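Local coordinates for protein PHOX (Pseudomonas fluorescens, PDB 4A9V) that hydrolyses phosphate monoesters as a beta-propeller alkaline phosphatase, probably by means of its iron-calcium cofactor, at residues L11-I16 with S25-Y30; T184-Y189 with D305-R310; A380-R385 with D411-G416. All blocks are in the same frame, centred on the assembly; numbering follows the deposited sequence.

Contact 1 (L11-I16 with S25-Y30); sequences LGFDSI and SLPKGY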
ATOM      1  N   LEU A  11     -20.295  -3.376 -15.332  1.00 12.06           N
ATOM      2  CA  LEU A  11     -19.156  -3.927 -16.053  1.00 12.41           C
ATOM      3  C   LEU A  11     -19.378  -3.826 -17.562  1.00 12.25           C
ATOM      4  O   LEU A  11     -20.213  -4.538 -18.122  1.00 16.49           O
ATOM      5  CB  LEU A  11     -18.904  -5.372 -15.625  1.00 12.34           C
ATOM      6  CG  LEU A  11     -18.627  -5.564 -14.126  1.00 12.60           C
ATOM      7  CD1 LEU A  11     -18.439  -7.036 -13.805  1.00 15.32           C
ATOM      8  CD2 LEU A  11     -17.423  -4.754 -13.664  1.00 16.47           C
ATOM      9  N   GLY A  12     -18.704  -2.866 -18.192  1.00 11.71           N
ATOM     10  CA  GLY A  12     -19.029  -2.478 -19.559  1.00 13.28           C
ATOM     11  C   GLY A  12     -18.128  -3.082 -20.624  1.00 12.24           C
ATOM     12  O   GLY A  12     -18.314  -2.814 -21.811  1.00 14.57           O
ATOM     13  N   PHE A  13     -17.172  -3.911 -20.211  1.00 11.41           N
ATOM     14  CA  PHE A  13     -16.197  -4.513 -21.120  1.00 10.73           C
ATOM     15  C   PHE A  13     -16.215  -6.036 -20.961  1.00 10.90           C
ATOM     16  O   PHE A  13     -16.647  -6.554 -19.935  1.00 12.47           O
ATOM     17  CB  PHE A  13     -14.797  -3.972 -20.824  1.00 11.11           C
ATOM     18  CG  PHE A  13     -14.290  -4.323 -19.449  1.00 10.08           C
ATOM     19  CD1 PHE A  13     -14.669  -3.585 -18.332  1.00 10.19           C
ATOM     20  CD2 PHE A  13     -13.572  -5.487 -19.250  1.00  9.56           C
ATOM     21  CE1 PHE A  13     -14.322  -3.999 -17.057  1.00 11.10           C
ATOM     22  CE2 PHE A  13     -13.232  -5.908 -17.977  1.00  9.70           C
ATOM     23  CZ  PHE A  13     -13.626  -5.173 -16.877  1.00  9.77           C
ATOM     24  N   ASP A  14     -15.747  -6.738 -21.990  1.00 11.33           N
ATOM     25  CA  ASP A  14     -15.624  -8.192 -21.950  0.50 11.55           C
ATOM     26  C   ASP A  14     -14.330  -8.597 -21.266  1.00 11.13           C
ATOM     27  O   ASP A  14     -13.265  -8.051 -21.553  1.00 12.32           O
ATOM     28  CB  ASP A  14     -15.633  -8.768 -23.367  0.50 17.79           C
ATOM     29  CG  ASP A  14     -16.996  -8.702 -24.015  0.50 20.59           C
ATOM     30  OD1 ASP A  14     -17.961  -8.323 -23.321  0.50 29.78           O
ATOM     31  OD2 ASP A  14     -17.136  -9.237 -25.135  0.50 39.13           O
ATOM     32  N   SER A  15     -14.417  -9.580 -20.378  1.00 10.74           N
ATOM     33  CA  SER A  15     -13.256 -10.086 -19.671  1.00 10.37           C
ATOM     34  C   SER A  15     -12.179 -10.543 -20.657  1.00 10.48           C
ATOM     35  O   SER A  15     -12.465 -11.289 -21.596  1.00 11.49           O
ATOM     36  CB  SER A  15     -13.693 -11.252 -18.789  1.00 10.09           C
ATOM     37  OG  SER A  15     -12.643 -11.646 -17.930  1.00  9.93           O
ATOM     38  N   ILE A  16     -10.951 -10.065 -20.465  1.00  9.32           N
ATOM     39  CA  ILE A  16      -9.856 -10.352 -21.386  1.00  9.17           C
ATOM     40  C   ILE A  16      -9.137 -11.630 -20.965  1.00  9.33           C
ATOM     41  O   ILE A  16      -9.197 -12.029 -19.801  1.00 10.00           O
ATOM     42  CB  ILE A  16      -8.852  -9.180 -21.492  1.00 10.26           C
ATOM     43  CG1 ILE A  16      -8.019  -9.008 -20.217  1.00 10.18           C
ATOM     44  CG2 ILE A  16      -9.588  -7.889 -21.821  1.00 12.16           C
ATOM     45  CD1 ILE A  16      -6.831  -8.087 -20.418  1.00 10.86           C
ATOM     46  N   SER A  25      -1.898  -5.569 -21.752  1.00  9.48           N
ATOM     47  CA  SER A  25      -3.049  -6.038 -22.509  1.00  9.91           C
ATOM     48  C   SER A  25      -4.317  -5.460 -21.898  1.00  8.99           C
ATOM     49  O   SER A  25      -4.464  -5.459 -20.673  1.00  9.06           O
ATOM     50  CB  SER A  25      -3.106  -7.570 -22.462  1.00 15.21           C
ATOM     51  OG  SER A  25      -1.900  -8.138 -22.944  1.00 17.06           O
ATOM     52  N   LEU A  26      -5.244  -5.036 -22.756  1.00  9.22           N
ATOM     53  CA  LEU A  26      -6.472  -4.360 -22.335  1.00  9.64           C
ATOM     54  C   LEU A  26      -7.637  -4.885 -23.171  1.00  9.63           C
ATOM     55  O   LEU A  26      -7.418  -5.556 -24.175  1.00 11.25           O
ATOM     56  CB  LEU A  26      -6.329  -2.853 -22.534  1.00  9.86           C
ATOM     57  CG  LEU A  26      -5.410  -2.154 -21.539  1.00 10.40           C
ATOM     58  CD1 LEU A  26      -4.948  -0.820 -22.101  1.00 11.25           C
ATOM     59  CD2 LEU A  26      -6.098  -1.960 -20.198  1.00 12.38           C
ATOM     60  N   PRO A  27      -8.870  -4.480 -22.843  1.00  9.61           N
ATOM     61  CA  PRO A  27      -9.983  -4.854 -23.704  1.00 10.22           C
ATOM     62  C   PRO A  27      -9.984  -4.043 -24.988  1.00 10.94           C
ATOM     63  O   PRO A  27      -9.316  -3.012 -25.087  1.00 11.47           O
ATOM     64  CB  PRO A  27     -11.229  -4.546 -22.846  1.00 10.72           C
ATOM     65  CG  PRO A  27     -10.713  -4.292 -21.458  1.00  9.92           C
ATOM     66  CD  PRO A  27      -9.332  -3.743 -21.658  1.00 10.19           C
ATOM     67  N   LYS A  28     -10.786  -4.478 -25.944  1.00 11.99           N
ATOM     68  CA  LYS A  28     -10.947  -3.742 -27.187  0.50 12.94           C
ATOM     69  C   LYS A  28     -11.409  -2.319 -26.894  1.00 12.09           C
ATOM     70  O   LYS A  28     -12.253  -2.095 -26.029  1.00 13.89           O
ATOM     71  CB  LYS A  28     -11.954  -4.449 -28.097  0.50 19.34           C
ATOM     72  CG  LYS A  28     -11.355  -5.564 -28.941  0.50 35.81           C
ATOM     73  CD  LYS A  28     -11.425  -6.912 -28.237  0.50 52.87           C
ATOM     74  CE  LYS A  28     -12.557  -7.775 -28.776  0.50 62.33           C
ATOM     75  NZ  LYS A  28     -13.759  -7.749 -27.897  0.50 53.19           N
ATOM     76  N   GLY A  29     -10.834  -1.356 -27.604  1.00 12.75           N
ATOM     77  CA  GLY A  29     -11.244   0.035 -27.480  1.00 12.89           C
ATOM     78  C   GLY A  29     -10.523   0.803 -26.390  1.00 11.12           C
ATOM     79  O   GLY A  29     -10.818   1.970 -26.159  1.00 13.68           O
ATOM     80  N   TYR A  30      -9.547   0.161 -25.751  1.00 10.58           N
ATOM     81  CA  TYR A  30      -8.750   0.784 -24.691  1.00 10.30           C
ATOM     82  C   TYR A  30      -7.306   0.969 -25.139  1.00 10.93           C
ATOM     83  O   TYR A  30      -6.786   0.188 -25.935  1.00 13.70           O
ATOM     84  CB  TYR A  30      -8.786  -0.073 -23.418  1.00 10.02           C
ATOM     85  CG  TYR A  30     -10.061   0.108 -22.625  1.00  9.94           C
ATOM     86  CD1 TYR A  30     -11.203  -0.626 -22.914  1.00 10.05           C
ATOM     87  CD2 TYR A  30     -10.130   1.044 -21.607  1.00  9.84           C
ATOM     88  CE1 TYR A  30     -12.377  -0.428 -22.204  1.00 10.50           C
ATOM     89  CE2 TYR A  30     -11.280   1.220 -20.871  1.00 10.42           C
ATOM     90  CZ  TYR A  30     -12.397   0.473 -21.159  1.00 10.13           C
ATOM     91  OH  TYR A  30     -13.539   0.695 -20.430  1.00 11.52           O
TER
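P27 packs against both F13 and I16, which come at its ring from directions roughly at right angles, both from the irregular segment 11-16 near the N-terminus of this beta-propeller. CG2 of I16 is the busiest atom: it lies 3.6 Å from P27 CA and 3.8 Å from P27 CG, and so lies across the whole proline ring. The other branch of the same isoleucine runs on alongside the backbone, where I16 CD1 comes 3.5 Å from the carbonyl O of S25. This division follows from chi1 of 71°, which sets CG1 between the backbone N and the carbonyl carbon and places CG2 opposite that carbonyl carbon. F13 crosses the proline obliquely, with its CD2 3.8 Å from P27 CG. P27 also begins a type II turn closed by the bond from Y30 N to P27 O (3.2 Å), with G29 at its positive-phi position. With I16 cut back to an alanine, a gap would probably open beside P27 and the S25 carbonyl would lose its apolar cover. The contact is carried by van der Waals packing, while F13 O and I16 O hydrogen-bond to R522 and R523. Both segments precede strand 30-37 and lie against strand 521-526, where F524 meets the rings of F13 and Y30 edge-to-face and also touches P27, while L26 reaches across to I576 on strand 572-578.

Contact 2 (T184-Y189 with D305-R310); sequences TPWGTY and DKINHR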
ATOM      1  N   THR A 184      -7.014  12.385   2.097  1.00  6.95           N
ATOM      2  CA  THR A 184      -7.904  12.950   3.107  1.00  7.35           C
ATOM      3  C   THR A 184      -8.813  14.006   2.484  1.00  7.69           C
ATOM      4  O   THR A 184      -8.439  14.673   1.515  1.00  8.92           O
ATOM      5  CB  THR A 184      -7.142  13.580   4.284  1.00  7.31           C
ATOM      6  OG1 THR A 184      -6.610  14.844   3.873  1.00  7.59           O
ATOM      7  CG2 THR A 184      -6.044  12.666   4.794  1.00  7.65           C
ATOM      8  N   PRO A 185      -9.973  14.238   3.113  1.00  9.11           N
ATOM      9  CA  PRO A 185     -10.882  15.250   2.597  1.00 11.03           C
ATOM     10  C   PRO A 185     -10.447  16.664   2.955  1.00 11.77           C
ATOM     11  O   PRO A 185     -11.082  17.611   2.511  1.00 21.67           O
ATOM     12  CB  PRO A 185     -12.226  14.895   3.248  1.00 13.66           C
ATOM     13  CG  PRO A 185     -11.891  14.063   4.430  1.00 14.48           C
ATOM     14  CD  PRO A 185     -10.632  13.330   4.066  1.00 10.04           C
ATOM     15  N   TRP A 186      -9.347  16.812   3.695  1.00  9.51           N
ATOM     16  CA  TRP A 186      -8.758  18.133   3.926  1.00 10.47           C
ATOM     17  C   TRP A 186      -7.503  18.345   3.113  1.00 10.06           C
ATOM     18  O   TRP A 186      -6.713  19.242   3.404  1.00 12.82           O
ATOM     19  CB  TRP A 186      -8.500  18.374   5.419  1.00  9.96           C
ATOM     20  CG  TRP A 186      -7.711  17.291   6.111  1.00  9.36           C
ATOM     21  CD1 TRP A 186      -6.342  17.265   6.359  1.00  9.24           C
ATOM     22  CD2 TRP A 186      -8.240  16.068   6.721  1.00  8.90           C
ATOM     23  NE1 TRP A 186      -5.993  16.113   7.015  1.00  9.66           N
ATOM     24  CE2 TRP A 186      -7.093  15.355   7.270  1.00  8.55           C
ATOM     25  CE3 TRP A 186      -9.502  15.519   6.863  1.00  9.17           C
ATOM     26  CZ2 TRP A 186      -7.220  14.099   7.842  1.00  9.11           C
ATOM     27  CZ3 TRP A 186      -9.621  14.270   7.467  1.00 10.06           C
ATOM     28  CH2 TRP A 186      -8.509  13.584   7.954  1.00  9.67           C
ATOM     29  N   GLY A 187      -7.400  17.643   1.988  1.00  9.15           N
ATOM     30  CA  GLY A 187      -6.431  17.994   0.952  1.00  9.39           C
ATOM     31  C   GLY A 187      -5.016  17.522   1.219  1.00  8.91           C
ATOM     32  O   GLY A 187      -4.064  18.090   0.694  1.00 10.25           O
ATOM     33  N   THR A 188      -4.879  16.428   1.964  1.00  7.30           N
ATOM     34  CA  THR A 188      -3.569  15.864   2.222  1.00  7.10           C
ATOM     35  C   THR A 188      -3.481  14.392   1.829  1.00  6.50           C
ATOM     36  O   THR A 188      -4.485  13.725   1.553  1.00  6.74           O
ATOM     37  CB  THR A 188      -3.138  16.043   3.686  1.00  7.75           C
ATOM     38  OG1 THR A 188      -3.996  15.271   4.528  1.00  7.86           O
ATOM     39  CG2 THR A 188      -3.155  17.519   4.097  1.00  9.14           C
ATOM     40  N   TYR A 189      -2.238  13.933   1.742  1.00  6.36           N
ATOM     41  CA  TYR A 189      -1.906  12.592   1.297  1.00  6.38           C
ATOM     42  C   TYR A 189      -1.335  11.813   2.477  1.00  6.20           C
ATOM     43  O   TYR A 189      -0.502  12.337   3.225  1.00  7.39           O
ATOM     44  CB  TYR A 189      -0.844  12.689   0.197  1.00  6.40           C
ATOM     45  CG  TYR A 189      -0.425  11.363  -0.393  1.00  6.04           C
ATOM     46  CD1 TYR A 189      -1.314  10.622  -1.143  1.00  5.85           C
ATOM     47  CD2 TYR A 189       0.882  10.896  -0.274  1.00  6.54           C
ATOM     48  CE1 TYR A 189      -0.940   9.425  -1.723  1.00  6.39           C
ATOM     49  CE2 TYR A 189       1.270   9.697  -0.856  1.00  6.32           C
ATOM     50  CZ  TYR A 189       0.356   8.981  -1.600  1.00  6.40           C
ATOM     51  OH  TYR A 189       0.694   7.798  -2.217  1.00  7.26           O
ATOM     52  N   ASP A 305     -11.749  14.824  16.821  1.00  7.60           N
ATOM     53  CA  ASP A 305     -12.418  16.012  16.321  1.00  8.15           C
ATOM     54  C   ASP A 305     -13.198  15.708  15.047  1.00  7.91           C
ATOM     55  O   ASP A 305     -12.834  14.840  14.247  1.00  8.43           O
ATOM     56  CB  ASP A 305     -11.385  17.101  16.041  1.00  8.95           C
ATOM     57  CG  ASP A 305     -10.522  17.406  17.246  1.00 10.12           C
ATOM     58  OD1 ASP A 305     -11.061  17.457  18.372  1.00 11.14           O
ATOM     59  OD2 ASP A 305      -9.303  17.618  17.064  1.00 11.30           O
ATOM     60  N   LYS A 306     -14.250  16.483  14.836  1.00  8.53           N
ATOM     61  CA  LYS A 306     -14.943  16.495  13.564  1.00  8.45           C
ATOM     62  C   LYS A 306     -14.056  17.100  12.490  1.00  7.84           C
ATOM     63  O   LYS A 306     -13.326  18.067  12.736  1.00  8.98           O
ATOM     64  CB  LYS A 306     -16.252  17.281  13.677  1.00  9.96           C
ATOM     65  CG  LYS A 306     -17.264  16.644  14.610  1.00 13.36           C
ATOM     66  CD  LYS A 306     -18.511  17.496  14.744  1.00 21.40           C
ATOM     67  CE  LYS A 306     -19.525  16.839  15.667  1.00 35.71           C
ATOM     68  NZ  LYS A 306     -18.922  15.792  16.540  1.00 96.66           N
ATOM     69  N   ILE A 307     -14.167  16.564  11.281  1.00  7.39           N
ATOM     70  CA  ILE A 307     -13.549  17.180  10.122  1.00  7.72           C
ATOM     71  C   ILE A 307     -14.188  18.535   9.875  1.00  7.62           C
ATOM     72  O   ILE A 307     -15.410  18.651   9.797  1.00  8.92           O
ATOM     73  CB  ILE A 307     -13.743  16.312   8.870  1.00  7.71           C
ATOM     74  CG1 ILE A 307     -13.119  14.929   9.065  1.00  7.92           C
ATOM     75  CG2 ILE A 307     -13.183  17.002   7.640  1.00  8.85           C
ATOM     76  CD1 ILE A 307     -13.599  13.909   8.054  1.00  9.44           C
ATOM     77  N   ASN A 308     -13.351  19.550   9.710  1.00  8.13           N
ATOM     78  CA  ASN A 308     -13.815  20.858   9.287  1.00  8.25           C
ATOM     79  C   ASN A 308     -13.720  20.944   7.769  1.00  8.06           C
ATOM     80  O   ASN A 308     -12.641  21.144   7.216  1.00  9.11           O
ATOM     81  CB  ASN A 308     -12.960  21.941   9.943  1.00  9.15           C
ATOM     82  CG  ASN A 308     -13.518  23.326   9.720  1.00  9.69           C
ATOM     83  OD1 ASN A 308     -14.128  23.597   8.686  1.00  9.56           O
ATOM     84  ND2 ASN A 308     -13.307  24.217  10.678  1.00 11.15           N
ATOM     85  N   HIS A 309     -14.819  20.665   7.084  1.00  7.98           N
ATOM     86  CA  HIS A 309     -14.781  20.546   5.628  1.00  9.53           C
ATOM     87  C   HIS A 309     -14.504  21.864   4.954  1.00 10.11           C
ATOM     88  O   HIS A 309     -13.814  21.905   3.935  1.00 11.91           O
ATOM     89  CB  HIS A 309     -16.068  19.933   5.101  1.00 10.17           C
ATOM     90  CG  HIS A 309     -16.190  18.459   5.380  1.00 10.26           C
ATOM     91  ND1 HIS A 309     -15.488  17.530   4.697  1.00 11.88           N
ATOM     92  CD2 HIS A 309     -16.886  17.779   6.366  1.00 11.80           C
ATOM     93  CE1 HIS A 309     -15.780  16.312   5.180  1.00 13.29           C
ATOM     94  NE2 HIS A 309     -16.614  16.465   6.216  1.00 12.44           N
ATOM     95  N   ARG A 310     -15.008  22.963   5.517  1.00  8.58           N
ATOM     96  CA  ARG A 310     -14.953  24.263   4.842  1.00  9.28           C
ATOM     97  C   ARG A 310     -13.624  24.973   5.024  1.00  9.86           C
ATOM     98  O   ARG A 310     -13.317  25.914   4.288  1.00 12.13           O
ATOM     99  CB  ARG A 310     -16.087  25.161   5.326  1.00  9.39           C
ATOM    100  CG  ARG A 310     -17.426  24.740   4.774  1.00  9.04           C
ATOM    101  CD  ARG A 310     -18.577  25.379   5.527  1.00  9.17           C
ATOM    102  NE  ARG A 310     -19.858  24.997   4.956  1.00  9.46           N
ATOM    103  CZ  ARG A 310     -20.456  23.827   5.141  1.00  8.91           C
ATOM    104  NH1 ARG A 310     -19.973  22.947   6.007  1.00  9.59           N
ATOM    105  NH2 ARG A 310     -21.570  23.562   4.474  1.00 10.06           N
TER
HETATM  106  O   HOH W   1     -13.756  18.242   2.601  1.00 29.90           O
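I307 meets P185 and W186 through torsions that spread its branches: chi1 of -60° sets CG1 beside the backbone N and opposite the carbonyl carbon, while CG2 lies opposite the N. Both branches thereby face the type I turn from T184 to G187, the hairpin connection between strands 178-183 and 189-193 of the beta-propeller. W186, with chi1 of 52°, has CG between the backbone N and the carbonyl carbon, which sends the six-membered ring toward the isoleucine. The two side chains cross at about a right angle: W186 CZ3 lies 3.9 Å from I307 CG1, and W186 CE3 is 4.0 Å from I307 CG2. One face of the indole is covered from within the turn by T184 CB, which sits over the ring centre. The end of the I307 chain also touches the proline, with I307 CD1 4.0 Å from P185 CG. I307 thus fills the corner between two successive residues of the turn and is itself covered by the imidazole of H309, whose face lies over I307 CG2. The polar ends of the two rings are bonded outside the contact: W186 NE1 to E251, in strand 249-252 beside strand 189-193, and H309 NE2 to E279 at the end of strand 276-279. These bonds probably limit the rotation of the indole and of the imidazole. P185 CB approaches the edge of the imidazole, near its plane. A water completes the join: it donates to P185 O at 2.7 Å and lies in the imidazole plane, 2.8 Å from H309 ND1.

Contact 3 (A380-R385 with D411-G416); sequences ATRMDR and DGQPVG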
ATOM      1  N   ALA A 380      -7.097  -9.627  19.163  1.00  8.99           N
ATOM      2  CA  ALA A 380      -7.372  -9.420  17.747  1.00  7.98           C
ATOM      3  C   ALA A 380      -7.289 -10.745  16.981  1.00  7.55           C
ATOM      4  O   ALA A 380      -6.544 -11.654  17.363  1.00  8.52           O
ATOM      5  CB  ALA A 380      -6.388  -8.407  17.185  1.00  8.40           C
ATOM      6  N   THR A 381      -8.018 -10.833  15.874  1.00  7.21           N
ATOM      7  CA  THR A 381      -7.985 -12.024  15.031  1.00  7.37           C
ATOM      8  C   THR A 381      -6.823 -11.964  14.045  1.00  6.96           C
ATOM      9  O   THR A 381      -6.712 -11.020  13.258  1.00  7.16           O
ATOM     10  CB  THR A 381      -9.288 -12.169  14.230  1.00  8.44           C
ATOM     11  OG1 THR A 381     -10.410 -12.175  15.123  1.00  8.45           O
ATOM     12  CG2 THR A 381      -9.276 -13.431  13.375  1.00  8.31           C
ATOM     13  N   ARG A 382      -5.982 -12.992  14.066  1.00  7.38           N
ATOM     14  CA  ARG A 382      -4.865 -13.092  13.130  1.00  7.36           C
ATOM     15  C   ARG A 382      -5.366 -13.342  11.712  1.00  6.84           C
ATOM     16  O   ARG A 382      -6.203 -14.216  11.495  1.00  7.82           O
ATOM     17  CB  ARG A 382      -3.948 -14.231  13.572  1.00  7.54           C
ATOM     18  CG  ARG A 382      -3.351 -14.015  14.957  1.00  8.42           C
ATOM     19  CD  ARG A 382      -2.348 -15.099  15.303  1.00  9.70           C
ATOM     20  NE  ARG A 382      -1.109 -14.912  14.560  1.00  9.37           N
ATOM     21  CZ  ARG A 382      -0.031 -15.668  14.717  1.00 10.44           C
ATOM     22  NH1 ARG A 382      -0.122 -16.786  15.414  1.00 12.73           N
ATOM     23  NH2 ARG A 382       1.115 -15.347  14.126  1.00 12.50           N
ATOM     24  N   MET A 383      -4.870 -12.554  10.757  1.00  6.96           N
ATOM     25  CA  MET A 383      -5.427 -12.517   9.406  1.00  7.13           C
ATOM     26  C   MET A 383      -4.424 -12.982   8.347  1.00  6.59           C
ATOM     27  O   MET A 383      -3.205 -12.893   8.528  1.00  7.39           O
ATOM     28  CB  MET A 383      -5.900 -11.101   9.067  1.00  7.20           C
ATOM     29  CG  MET A 383      -6.930 -10.535  10.038  1.00  7.27           C
ATOM     30  SD  MET A 383      -8.447 -11.494  10.196  1.00  8.22           S
ATOM     31  CE  MET A 383      -9.233 -11.140   8.630  1.00  8.25           C
ATOM     32  N   ASP A 384      -4.966 -13.369   7.192  1.00  6.76           N
ATOM     33  CA  ASP A 384      -4.163 -13.780   6.036  1.00  6.90           C
ATOM     34  C   ASP A 384      -3.650 -12.559   5.241  1.00  6.50           C
ATOM     35  O   ASP A 384      -4.105 -12.293   4.127  1.00  7.72           O
ATOM     36  CB  ASP A 384      -4.990 -14.663   5.088  1.00  7.09           C
ATOM     37  CG  ASP A 384      -5.300 -16.048   5.636  1.00  7.46           C
ATOM     38  OD1 ASP A 384      -4.773 -16.425   6.705  1.00  7.50           O
ATOM     39  OD2 ASP A 384      -6.043 -16.767   4.921  1.00  7.97           O
ATOM     40  N   ARG A 385      -2.663 -11.866   5.798  1.00  7.05           N
ATOM     41  CA  ARG A 385      -1.978 -10.763   5.114  0.70  6.64           C
ATOM     42  C   ARG A 385      -2.933  -9.710   4.568  1.00  7.15           C
ATOM     43  O   ARG A 385      -3.076  -9.540   3.352  1.00  7.20           O
ATOM     44  CB  ARG A 385      -1.078 -11.276   3.998  0.70  6.86           C
ATOM     45  CG  ARG A 385       0.077 -12.127   4.484  0.70  8.49           C
ATOM     46  CD  ARG A 385       1.021 -12.427   3.341  0.70  9.28           C
ATOM     47  NE  ARG A 385       1.577 -11.191   2.814  0.70 11.90           N
ATOM     48  CZ  ARG A 385       2.029 -11.045   1.578  0.70 11.80           C
ATOM     49  NH1 ARG A 385       2.265 -12.120   0.838  0.70 14.77           N
ATOM     50  NH2 ARG A 385       2.388  -9.844   1.142  0.70 15.12           N
ATOM     51  N   ASP A 411      -0.116 -24.113  14.078  1.00 14.84           N
ATOM     52  CA  ASP A 411      -0.473 -23.790  15.446  1.00 17.37           C
ATOM     53  C   ASP A 411      -0.445 -22.279  15.655  1.00 13.64           C
ATOM     54  O   ASP A 411       0.550 -21.616  15.353  1.00 15.82           O
ATOM     55  CB  ASP A 411       0.489 -24.474  16.418  1.00 24.35           C
ATOM     56  CG  ASP A 411       0.124 -25.922  16.675  1.00 62.20           C
ATOM     57  OD1 ASP A 411      -0.775 -26.449  15.984  1.00 56.82           O
ATOM     58  OD2 ASP A 411       0.830 -26.576  17.473  1.00102.11           O
ATOM     59  N   GLY A 412      -1.542 -21.750  16.186  1.00 14.20           N
ATOM     60  CA  GLY A 412      -1.663 -20.320  16.433  1.00 14.17           C
ATOM     61  C   GLY A 412      -2.392 -19.564  15.333  1.00 11.66           C
ATOM     62  O   GLY A 412      -2.755 -18.406  15.523  1.00 12.79           O
ATOM     63  N   GLN A 413      -2.570 -20.197  14.172  1.00 11.89           N
ATOM     64  CA  GLN A 413      -3.301 -19.595  13.053  1.00 10.43           C
ATOM     65  C   GLN A 413      -4.373 -20.564  12.568  1.00 10.13           C
ATOM     66  O   GLN A 413      -4.289 -21.120  11.473  1.00 10.37           O
ATOM     67  CB  GLN A 413      -2.349 -19.225  11.911  1.00 11.28           C
ATOM     68  CG  GLN A 413      -1.310 -18.197  12.318  1.00 13.41           C
ATOM     69  CD  GLN A 413      -0.580 -17.588  11.138  1.00 11.45           C
ATOM     70  OE1 GLN A 413      -1.192 -16.972  10.269  1.00 12.63           O
ATOM     71  NE2 GLN A 413       0.739 -17.695  11.143  1.00 16.28           N
ATOM     72  N   PRO A 414      -5.416 -20.747  13.379  1.00 11.39           N
ATOM     73  CA  PRO A 414      -6.441 -21.723  13.046  1.00 12.50           C
ATOM     74  C   PRO A 414      -7.225 -21.327  11.799  1.00 10.25           C
ATOM     75  O   PRO A 414      -7.497 -20.152  11.570  1.00 10.97           O
ATOM     76  CB  PRO A 414      -7.351 -21.726  14.281  1.00 15.03           C
ATOM     77  CG  PRO A 414      -7.104 -20.413  14.942  1.00 16.56           C
ATOM     78  CD  PRO A 414      -5.668 -20.086  14.669  1.00 15.98           C
ATOM     79  N   VAL A 415      -7.720 -22.332  11.093  1.00 10.87           N
ATOM     80  CA  VAL A 415      -8.600 -22.127   9.961  1.00 10.01           C
ATOM     81  C   VAL A 415      -9.989 -21.796  10.479  1.00 12.05           C
ATOM     82  O   VAL A 415     -10.511 -22.478  11.363  1.00 14.97           O
ATOM     83  CB  VAL A 415      -8.668 -23.404   9.108  1.00 11.73           C
ATOM     84  CG1 VAL A 415      -9.687 -23.254   7.995  1.00 14.32           C
ATOM     85  CG2 VAL A 415      -7.297 -23.750   8.550  1.00 14.39           C
ATOM     86  N   GLY A 416     -10.583 -20.743   9.939  1.00 10.45           N
ATOM     87  CA  GLY A 416     -11.965 -20.419  10.237  1.00 11.82           C
ATOM     88  C   GLY A 416     -12.348 -19.023   9.796  1.00  9.52           C
ATOM     89  O   GLY A 416     -11.489 -18.187   9.511  1.00 10.03           O
TER
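An arginine-glutamine stack joins the approach to strand 386-391 of the beta-propeller to the long loop between strands 398-402 and 428-434. The guanidinium of R382 and the side-chain amide of Q413 lie one over the other with their planes 28° apart, although the two chains cross at about a right angle. Q413 CG sits over one face of the guanidinium, offset toward its rim, and is 3.6 Å from R382 NH1. Farther along, Q413 NE2 lies 3.8 Å from R382 NH2, so contact continues from CG to the amide end. A bend at chi3 (74°) turns the end of the otherwise extended arginine toward the loop. Each partner has its main polar bond elsewhere: R382 NE donates to G295 O, and Q413 OE1 accepts from N405 ND2, which probably limit how far the two planes can turn. At G412 a beta carbon would press on the carbonyl O of D411 and lie tight against R382 NH1. The carbonyl of G412 receives the one direct bond between the segments, weak and bent: R382 NH1 to G412 O, 3.1 Å, with an N-H...O angle of 143°.

In the fold
The three contacts follow one another along the chain, contact 1 closing before contact 2 opens and contact 2 before contact 3. Their centres are 35 to 37 Å apart, and the nearest atoms of any two stay about 18 Å or more from each other. Contact 1 fastens the N-terminal loop to strands 521-526 and 572-578, late in the sequence. Contact 2 links the six-stranded sheet holding 178-183 and 189-193 to the nine-stranded one holding 296-303 and 322-329. Contact 3 leads into an outermost strand of that sheet, 386-391, yet 380-385 also bonds to strands 296-303 and 322-329, whose connecting loop carries contact 2. All lie away from the iron-calcium site, although R385 salt-bridges D292 of the diiron pocket.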